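Local coordinates for GTPase-activating protein skywalker (Drosophila melanogaster, PDB 6R82) that acts as a GTPase-activating protein for Rab35, regulating synaptic vesicle protein turnover through endosomal sorting, and is represented here by its TLDc domain, at residues I6-W9 against L15-L18. Sequence-based numbering, arbitrary orientation.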
loop_
_atom_site.group_PDB
_atom_site.type_symbol
_atom_site.label_atom_id
_atom_site.label_comp_id
_atom_site.label_asym_id
_atom_site.label_seq_id
_atom_site.Cartn_x
_atom_site.Cartn_y
_atom_site.Cartn_z
ATOM N N ILE A 6 -16.140 18.248 12.132
ATOM C CA ILE A 6 -16.116 18.726 10.751
ATOM C C ILE A 6 -14.677 18.871 10.252
ATOM O O ILE A 6 -14.338 18.429 9.147
ATOM C CB ILE A 6 -16.895 20.049 10.624
ATOM C CG1 ILE A 6 -18.368 19.861 11.046
ATOM C CG2 ILE A 6 -16.774 20.626 9.204
ATOM C CD1 ILE A 6 -19.072 18.662 10.405
ATOM N N LYS A 7 -13.812 19.499 11.058
ATOM C CA LYS A 7 -12.419 19.696 10.644
ATOM C C LYS A 7 -11.687 18.366 10.524
ATOM O O LYS A 7 -10.931 18.150 9.568
ATOM C CB LYS A 7 -11.696 20.626 11.629
ATOM C CG LYS A 7 -10.347 21.159 11.118
ATOM C CD LYS A 7 -9.365 21.468 12.261
ATOM C CE LYS A 7 -8.737 20.192 12.867
ATOM N NZ LYS A 7 -7.599 19.605 12.076
ATOM N N THR A 8 -11.919 17.452 11.474
ATOM C CA THR A 8 -11.302 16.129 11.409
ATOM C C THR A 8 -11.702 15.404 10.132
ATOM O O THR A 8 -10.847 14.850 9.423
ATOM C CB THR A 8 -11.691 15.310 12.639
ATOM O OG1 THR A 8 -11.244 15.991 13.818
ATOM C CG2 THR A 8 -11.091 13.902 12.588
ATOM N N TRP A 9 -13.008 15.397 9.820
ATOM C CA TRP A 9 -13.465 14.759 8.590
ATOM C C TRP A 9 -12.851 15.429 7.372
ATOM O O TRP A 9 -12.394 14.752 6.449
ATOM C CB TRP A 9 -14.997 14.792 8.469
ATOM C CG TRP A 9 -15.461 14.073 7.204
ATOM C CD1 TRP A 9 -15.729 12.731 7.069
ATOM C CD2 TRP A 9 -15.644 14.648 5.903
ATOM N NE1 TRP A 9 -16.102 12.447 5.766
ATOM C CE2 TRP A 9 -16.057 13.608 5.034
ATOM C CE3 TRP A 9 -15.511 15.945 5.388
ATOM C CZ2 TRP A 9 -16.339 13.830 3.681
ATOM C CZ3 TRP A 9 -15.802 16.166 4.047
ATOM C CH2 TRP A 9 -16.204 15.114 3.209
ATOM N N LEU A 15 -9.458 8.765 4.338
ATOM C CA LEU A 15 -9.527 7.725 5.361
ATOM C C LEU A 15 -10.969 7.363 5.687
ATOM O O LEU A 15 -11.314 6.178 5.793
ATOM C CB LEU A 15 -8.814 8.184 6.634
ATOM C CG LEU A 15 -7.286 8.122 6.668
ATOM C CD1 LEU A 15 -6.799 8.523 8.042
ATOM C CD2 LEU A 15 -6.847 6.726 6.348
ATOM N N PHE A 16 -11.824 8.379 5.869
ATOM C CA PHE A 16 -13.218 8.116 6.216
ATOM C C PHE A 16 -13.945 7.410 5.084
ATOM O O PHE A 16 -14.815 6.567 5.343
ATOM C CB PHE A 16 -13.919 9.425 6.600
ATOM C CG PHE A 16 -13.540 9.926 7.969
ATOM C CD1 PHE A 16 -14.087 9.351 9.106
ATOM C CD2 PHE A 16 -12.623 10.959 8.122
ATOM C CE1 PHE A 16 -13.727 9.788 10.377
ATOM C CE2 PHE A 16 -12.263 11.414 9.386
ATOM C CZ PHE A 16 -12.824 10.828 10.522
ATOM N N THR A 17 -13.572 7.706 3.829
ATOM C CA THR A 17 -14.139 6.993 2.682
ATOM C C THR A 17 -13.721 5.534 2.684
ATOM O O THR A 17 -14.520 4.655 2.345
ATOM C CB THR A 17 -13.697 7.651 1.371
ATOM O OG1 THR A 17 -13.981 9.053 1.422
ATOM C CG2 THR A 17 -14.417 7.038 0.186
ATOM N N LEU A 18 -12.463 5.260 3.048
ATOM C CA LEU A 18 -11.929 3.898 3.046
ATOM C C LEU A 18 -12.337 3.079 4.265
ATOM O O LEU A 18 -12.170 1.854 4.245
ATOM C CB LEU A 18 -10.396 3.929 3.019
ATOM C CG LEU A 18 -9.725 4.423 1.757
ATOM C CD1 LEU A 18 -8.231 4.403 1.964
ATOM C CD2 LEU A 18 -10.125 3.535 0.598
#
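The hydroxyl OG1 of T8 is hydrogen-bonded to the backbone O of N4, the residue just before helix 5-11, while the other branch of the side chain, CG2, meets the ring of F16 at CZ, 4.1 Å away. Threonine suits this place because its two branches do different work: the hydroxyl turns back to the backbone at the start of its own helix, and the methyl, set anti to the backbone N, gives the neighbouring helix an apolar surface. The backbone touches the same ring, the O of T8 approaching its rim close to the ring plane, 3.7 Å from CE2 of F16.

The larger part of the contact is made by W9 and F16, whose CA atoms are 7.1 Å apart. The bond from CA to CB of F16 is directed at helix 5-11, and its ring reaches the backbone of W9, where CE2 comes within 3.6 Å of CA. The W9 side chain runs out with CG anti to the backbone N (chi1 -178°), which sets its five-membered ring beside the root of the phenylalanine: CD1 of W9 is 3.7 Å from CG of F16, and NE1 of W9 lies near CB of F16. The two aromatic planes are inclined by 34° with centroids 5.1 Å apart, an oblique van der Waals pairing. A flat phenylalanine ring can thus lie against the backbone of W9 and its indole at once, with the indole carbon CD1 as an apolar partner. The joint is small, burying 155 Å² in all, and both aromatics remain exposed; in the crystal they also touch a neighbouring molecule.

Near the start of the TLDc domain, this contact joins the consecutive short helices 5-11 and 13-18. Helix 13-18 turns F16 outward to the first helix, whereas its buried leucines face the antiparallel sheet: L15 packs on L58, and L18 on L58 and M60 of strand 57-63 and on F101 and L103 of strand 99-104.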